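Local structure of transcriptional activator, putative (Pyrococcus furiosus, 1RTW) at residues Glu37-Asn42 / Glu134-Val139; Leu80-Lys85 / Ile153-Ser158. The protein is an all-helical protein of the TENA/THI-4/PQQC family and a putative transcriptional activator. All blocks are in the same frame, centred on the assembly; numbering follows the deposited sequence.

Contact 1 of 2, residues Glu37-Asn42 / Glu134-Val139; sequences EKWLVN and EAWKWV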
loop_
_atom_site.group_PDB
_atom_site.type_symbol
_atom_site.label_atom_id
_atom_site.label_comp_id
_atom_site.label_asym_id
_atom_site.label_seq_id
_atom_site.Cartn_x
_atom_site.Cartn_y
_atom_site.Cartn_z
ATOM N N GLU B 37 -18.967 26.428 11.389
ATOM C CA GLU B 37 -18.829 26.188 9.958
ATOM C C GLU B 37 -17.433 25.698 9.605
ATOM O O GLU B 37 -17.280 24.743 8.843
ATOM C CB GLU B 37 -19.174 27.440 9.153
ATOM C CG GLU B 37 -18.959 27.267 7.653
ATOM C CD GLU B 37 -19.596 28.372 6.800
ATOM O OE1 GLU B 37 -20.638 28.944 7.205
ATOM O OE2 GLU B 37 -19.064 28.643 5.702
ATOM N N LYS B 38 -16.421 26.345 10.169
ATOM C CA LYS B 38 -15.039 25.969 9.914
ATOM C C LYS B 38 -14.779 24.545 10.414
ATOM O O LYS B 38 -14.116 23.759 9.740
ATOM C CB LYS B 38 -14.082 26.969 10.576
ATOM C CG LYS B 38 -12.624 26.771 10.204
ATOM C CD LYS B 38 -11.816 28.023 10.464
ATOM C CE LYS B 38 -12.207 29.147 9.514
ATOM N NZ LYS B 38 -11.931 28.773 8.094
ATOM N N TRP B 39 -15.320 24.206 11.581
ATOM C CA TRP B 39 -15.145 22.865 12.117
ATOM C C TRP B 39 -15.819 21.845 11.207
ATOM O O TRP B 39 -15.266 20.785 10.950
ATOM C CB TRP B 39 -15.717 22.736 13.537
ATOM C CG TRP B 39 -15.785 21.289 13.983
ATOM C CD1 TRP B 39 -14.761 20.538 14.487
ATOM C CD2 TRP B 39 -16.908 20.402 13.857
ATOM N NE1 TRP B 39 -15.171 19.240 14.669
ATOM C CE2 TRP B 39 -16.482 19.128 14.290
ATOM C CE3 TRP B 39 -18.229 20.561 13.413
ATOM C CZ2 TRP B 39 -17.336 18.009 14.288
ATOM C CZ3 TRP B 39 -19.078 19.446 13.411
ATOM C CH2 TRP B 39 -18.626 18.189 13.847
ATOM N N LEU B 40 -17.011 22.187 10.724
ATOM C CA LEU B 40 -17.799 21.323 9.854
ATOM C C LEU B 40 -17.060 20.968 8.564
ATOM O O LEU B 40 -16.895 19.792 8.245
ATOM C CB LEU B 40 -19.130 22.003 9.520
ATOM C CG LEU B 40 -20.217 21.151 8.877
ATOM C CD1 LEU B 40 -20.883 20.293 9.933
ATOM C CD2 LEU B 40 -21.236 22.039 8.214
ATOM N N VAL B 41 -16.612 21.986 7.834
ATOM C CA VAL B 41 -15.880 21.799 6.578
ATOM C C VAL B 41 -14.651 20.910 6.769
ATOM O O VAL B 41 -14.380 20.022 5.967
ATOM C CB VAL B 41 -15.426 23.168 6.004
ATOM C CG1 VAL B 41 -14.523 22.986 4.815
ATOM C CG2 VAL B 41 -16.648 24.012 5.602
ATOM N N ASN B 42 -13.926 21.132 7.857
ATOM C CA ASN B 42 -12.728 20.358 8.124
ATOM C C ASN B 42 -12.981 18.961 8.666
ATOM O O ASN B 42 -12.261 18.021 8.330
ATOM C CB ASN B 42 -11.785 21.136 9.031
ATOM C CG ASN B 42 -11.113 22.270 8.308
ATOM O OD1 ASN B 42 -10.031 22.110 7.740
ATOM N ND2 ASN B 42 -11.754 23.426 8.308
ATOM N N GLU B 134 -15.876 10.440 24.050
ATOM C CA GLU B 134 -15.720 11.181 25.300
ATOM C C GLU B 134 -16.056 12.669 25.180
ATOM O O GLU B 134 -16.795 13.209 26.009
ATOM C CB GLU B 134 -14.301 11.008 25.848
ATOM C CG GLU B 134 -13.989 9.596 26.327
ATOM C CD GLU B 134 -14.919 9.124 27.430
ATOM O OE1 GLU B 134 -15.272 9.936 28.309
ATOM O OE2 GLU B 134 -15.298 7.936 27.420
ATOM N N ALA B 135 -15.542 13.318 24.135
ATOM C CA ALA B 135 -15.773 14.747 23.913
ATOM C C ALA B 135 -17.242 15.094 23.761
ATOM O O ALA B 135 -17.745 16.002 24.418
ATOM C CB ALA B 135 -15.000 15.222 22.699
ATOM N N TRP B 136 -17.927 14.361 22.893
ATOM C CA TRP B 136 -19.335 14.601 22.657
ATOM C C TRP B 136 -20.190 14.129 23.829
ATOM O O TRP B 136 -21.296 14.622 24.034
ATOM C CB TRP B 136 -19.755 13.983 21.325
ATOM C CG TRP B 136 -19.081 14.690 20.189
ATOM C CD1 TRP B 136 -17.967 14.279 19.506
ATOM C CD2 TRP B 136 -19.407 15.986 19.676
ATOM N NE1 TRP B 136 -17.580 15.238 18.610
ATOM C CE2 TRP B 136 -18.441 16.291 18.689
ATOM C CE3 TRP B 136 -20.417 16.911 19.951
ATOM C CZ2 TRP B 136 -18.457 17.500 17.986
ATOM C CZ3 TRP B 136 -20.429 18.110 19.250
ATOM C CH2 TRP B 136 -19.457 18.389 18.276
ATOM N N LYS B 137 -19.653 13.210 24.624
ATOM C CA LYS B 137 -20.369 12.725 25.799
ATOM C C LYS B 137 -20.319 13.869 26.815
ATOM O O LYS B 137 -21.316 14.171 27.474
ATOM C CB LYS B 137 -19.700 11.469 26.361
ATOM C CG LYS B 137 -20.614 10.609 27.217
ATOM C CD LYS B 137 -20.049 9.209 27.423
ATOM C CE LYS B 137 -18.708 9.230 28.145
ATOM N NZ LYS B 137 -18.152 7.860 28.329
ATOM N N TRP B 138 -19.163 14.530 26.894
ATOM C CA TRP B 138 -18.990 15.658 27.794
ATOM C C TRP B 138 -19.991 16.740 27.417
ATOM O O TRP B 138 -20.637 17.331 28.280
ATOM C CB TRP B 138 -17.577 16.231 27.695
ATOM C CG TRP B 138 -17.316 17.318 28.716
ATOM C CD1 TRP B 138 -16.764 17.160 29.953
ATOM C CD2 TRP B 138 -17.641 18.711 28.600
ATOM N NE1 TRP B 138 -16.731 18.361 30.618
ATOM C CE2 TRP B 138 -17.263 19.328 29.813
ATOM C CE3 TRP B 138 -18.220 19.492 27.594
ATOM C CZ2 TRP B 138 -17.441 20.701 30.043
ATOM C CZ3 TRP B 138 -18.398 20.857 27.825
ATOM C CH2 TRP B 138 -18.010 21.444 29.045
ATOM N N VAL B 139 -20.103 17.003 26.119
ATOM C CA VAL B 139 -21.026 18.009 25.627
ATOM C C VAL B 139 -22.475 17.685 25.992
ATOM O O VAL B 139 -23.202 18.555 26.462
ATOM C CB VAL B 139 -20.884 18.204 24.106
ATOM C CG1 VAL B 139 -21.981 19.107 23.586
ATOM C CG2 VAL B 139 -19.532 18.819 23.789
#
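Trp39 and Trp136 reach for each other from two helices, 33-60 and 118-142, whose backbones stay far apart: the CA atoms of Trp39 and Trp136 are 14.0 Å from each other, and the two indoles span the gap. The benzo halves do the touching. CZ2 of Trp39 lies 3.9 Å from CZ2 of Trp136, with CH2 of Trp39 slightly farther from the same Trp136 atom. The six-membered rings, their centroids 5.8 Å apart, meet obliquely, with planes inclined at 55°. The indoles arrive by different torsions. In Trp39 the ring is swung opposite the backbone N (chi1 169°), whereas in Trp136 it stands opposite the carbonyl carbon (chi1 -66°); both CB atoms already point across the gap. No hydrogen bond joins the two segments, and the indole NH of Trp39 is engaged by Tyr132 OH, one helical turn before Trp136. Tyr132 also meets the Trp136 ring edge-to-face, and Trp156 packs against both tryptophans, so the pair belongs to a wider aromatic cluster. On the same helix as Trp39, Asn42 ND2 donates a nearly straight bond of 2.8 Å to Lys38 O; the same oxygen also takes the backbone bond from Asn42 N. Small in area and wholly buried, the contact is a van der Waals meeting of long aromatic side chains between well-separated helices in the core of the all-helical TENA/THI-4/PQQC fold.

Contact 2 of 2, residues Leu80-Lys85 / Ile153-Ser158; sequences LEMFEK and INHWSS
Met82, a selenomethionine, makes the first contact along segment 80-85, reaching both His155 and Trp156 on segment 153-158. Its extended first two torsions carry SE to 3.8 Å from His155 CB, and a bend at chi3 (73°) then turns the methyl toward the rings. CE lies 3.8 Å from His155 ND1 and over one face of Trp156 in a CH-pi contact, 4.2 Å from the centroid of the six-membered ring. The same face also receives His155 ND1 near its rim, while Met82 SE lies oblique to the His155 imidazole, 4.6 Å from its centroid. Next in sequence, Phe83 does not point its CB straight at segment 153-158, but its ring end comes near: CE2 and CZ approach Trp156 CH2, CE2 at 3.9 Å, with CZ in the plane of the indole at its edge. Segments 80-85 and 153-157 run almost antiparallel (166°), with axes 12.3 Å apart, a distance these side chains bridge. Trp156 NE1 is hydrogen-bonded to Glu79, which ties the indole to helix 66-89 by a polar link as well. Between the two segments there is no hydrogen bond; cohesion rests on the methyl over the indole face and on dispersion among the aromatic rings.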
loop_
_atom_site.group_PDB
_atom_site.type_symbol
_atom_site.label_atom_id
_atom_site.label_comp_id
_atom_site.label_asym_id
_atom_site.label_seq_id
_atom_site.Cartn_x
_atom_site.Cartn_y
_atom_site.Cartn_z
ATOM N N LEU B 80 -21.318 10.840 6.671
ATOM C CA LEU B 80 -21.208 11.720 5.508
ATOM C C LEU B 80 -22.536 12.393 5.234
ATOM O O LEU B 80 -22.579 13.601 5.013
ATOM C CB LEU B 80 -20.775 10.950 4.261
ATOM C CG LEU B 80 -19.374 10.356 4.315
ATOM C CD1 LEU B 80 -19.084 9.624 3.016
ATOM C CD2 LEU B 80 -18.351 11.457 4.579
ATOM N N GLU B 81 -23.611 11.604 5.240
ATOM C CA GLU B 81 -24.957 12.116 5.004
ATOM C C GLU B 81 -25.307 13.124 6.099
ATOM O O GLU B 81 -25.909 14.158 5.834
ATOM C CB GLU B 81 -25.980 10.971 5.014
ATOM C CG GLU B 81 -25.651 9.812 4.071
ATOM C CD GLU B 81 -26.565 8.599 4.255
ATOM O OE1 GLU B 81 -26.628 7.759 3.329
ATOM O OE2 GLU B 81 -27.210 8.475 5.322
HETATM N N MSE B 82 -24.904 12.823 7.329
HETATM C CA MSE B 82 -25.170 13.709 8.456
HETATM C C MSE B 82 -24.530 15.086 8.238
HETATM O O MSE B 82 -25.141 16.119 8.529
HETATM C CB MSE B 82 -24.666 13.069 9.749
HETATM C CG MSE B 82 -24.729 13.975 10.956
HETATM SE SE MSE B 82 -24.194 13.107 12.581
HETATM C CE MSE B 82 -22.296 12.998 12.270
ATOM N N PHE B 83 -23.308 15.096 7.709
ATOM C CA PHE B 83 -22.608 16.347 7.442
ATOM C C PHE B 83 -23.266 17.064 6.269
ATOM O O PHE B 83 -23.453 18.275 6.299
ATOM C CB PHE B 83 -21.132 16.096 7.111
ATOM C CG PHE B 83 -20.235 16.014 8.309
ATOM C CD1 PHE B 83 -19.417 17.087 8.649
ATOM C CD2 PHE B 83 -20.175 14.857 9.082
ATOM C CE1 PHE B 83 -18.552 17.013 9.742
ATOM C CE2 PHE B 83 -19.312 14.774 10.177
ATOM C CZ PHE B 83 -18.497 15.862 10.507
ATOM N N GLU B 84 -23.618 16.305 5.239
ATOM C CA GLU B 84 -24.242 16.861 4.044
ATOM C C GLU B 84 -25.622 17.471 4.279
ATOM O O GLU B 84 -25.937 18.512 3.708
ATOM C CB GLU B 84 -24.303 15.796 2.953
ATOM C CG GLU B 84 -22.931 15.411 2.424
ATOM C CD GLU B 84 -22.861 13.987 1.896
ATOM O OE1 GLU B 84 -23.896 13.277 1.884
ATOM O OE2 GLU B 84 -21.753 13.574 1.500
ATOM N N LYS B 85 -26.432 16.822 5.115
ATOM C CA LYS B 85 -27.775 17.308 5.432
ATOM C C LYS B 85 -27.605 18.660 6.115
ATOM O O LYS B 85 -28.018 19.697 5.585
ATOM C CB LYS B 85 -28.492 16.339 6.387
ATOM C CG LYS B 85 -30.016 16.319 6.249
ATOM C CD LYS B 85 -30.690 15.791 7.511
ATOM C CE LYS B 85 -30.565 16.805 8.645
ATOM N NZ LYS B 85 -30.936 16.270 9.986
ATOM N N ILE B 153 -24.183 15.988 18.432
ATOM C CA ILE B 153 -24.004 15.690 19.840
ATOM C C ILE B 153 -24.555 14.304 20.150
ATOM O O ILE B 153 -23.906 13.515 20.832
ATOM C CB ILE B 153 -24.718 16.719 20.723
ATOM C CG1 ILE B 153 -24.221 18.116 20.387
ATOM C CG2 ILE B 153 -24.434 16.437 22.191
ATOM C CD1 ILE B 153 -24.984 19.204 21.084
ATOM N N ASN B 154 -25.745 14.016 19.626
ATOM C CA ASN B 154 -26.399 12.732 19.838
ATOM C C ASN B 154 -25.684 11.569 19.173
ATOM O O ASN B 154 -25.505 10.529 19.793
ATOM C CB ASN B 154 -27.853 12.762 19.345
ATOM C CG ASN B 154 -28.774 13.557 20.265
ATOM O OD1 ASN B 154 -28.506 13.708 21.466
ATOM N ND2 ASN B 154 -29.868 14.070 19.701
ATOM N N HIS B 155 -25.281 11.734 17.917
ATOM C CA HIS B 155 -24.612 10.648 17.217
ATOM C C HIS B 155 -23.340 10.147 17.905
ATOM O O HIS B 155 -23.205 8.953 18.154
ATOM C CB HIS B 155 -24.307 11.013 15.757
ATOM C CG HIS B 155 -23.511 9.962 15.041
ATOM N ND1 HIS B 155 -22.188 10.141 14.698
ATOM C CD2 HIS B 155 -23.817 8.689 14.712
ATOM C CE1 HIS B 155 -21.713 9.015 14.200
ATOM N NE2 HIS B 155 -22.676 8.117 14.196
ATOM N N TRP B 156 -22.440 11.058 18.263
ATOM C CA TRP B 156 -21.195 10.644 18.897
ATOM C C TRP B 156 -21.268 10.291 20.380
ATOM O O TRP B 156 -20.341 9.674 20.920
ATOM C CB TRP B 156 -20.094 11.661 18.625
ATOM C CG TRP B 156 -19.593 11.577 17.227
ATOM C CD1 TRP B 156 -19.124 10.463 16.589
ATOM C CD2 TRP B 156 -19.491 12.643 16.293
ATOM N NE1 TRP B 156 -18.735 10.771 15.312
ATOM C CE2 TRP B 156 -18.957 12.116 15.099
ATOM C CE3 TRP B 156 -19.806 14.007 16.337
ATOM C CZ2 TRP B 156 -18.714 12.891 13.971
ATOM C CZ3 TRP B 156 -19.568 14.781 15.223
ATOM C CH2 TRP B 156 -19.033 14.222 14.049
ATOM N N SER B 157 -22.367 10.671 21.027
ATOM C CA SER B 157 -22.564 10.376 22.443
ATOM C C SER B 157 -23.592 9.261 22.647
ATOM O O SER B 157 -23.773 8.776 23.765
ATOM C CB SER B 157 -23.016 11.632 23.195
ATOM O OG SER B 157 -24.321 12.027 22.801
ATOM N N SER B 158 -24.242 8.840 21.563
ATOM C CA SER B 158 -25.266 7.794 21.633
ATOM C C SER B 158 -24.764 6.455 22.170
ATOM O O SER B 158 -23.570 6.157 22.129
ATOM C CB SER B 158 -25.911 7.576 20.260
ATOM O OG SER B 158 -25.030 6.910 19.366
#

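How the contacts relate
The two contacts interlock, their centres 10 Å apart and their segments alternating along the chain. Trp136 of contact 1 meets Trp156 of contact 2 with NE1 of Trp136 3.4 Å from CE3 of Trp156, the ring planes inclined at about 30°. Separately, Leu40 O lies 3.6 Å from Phe83 CE1, bringing helix 33-60 against helix 66-89, its successor in the chain. Helices 118-142 and 150-157 are likewise consecutive, and through these linking contacts and the two contacts themselves all four helices meet around Trp156 and its aromatic neighbours. A phosphate ion, perhaps a component of the crystallisation medium, lies about 4 Å from the Trp156 side chain between nearest atoms and may mark a pocket beside contact 2.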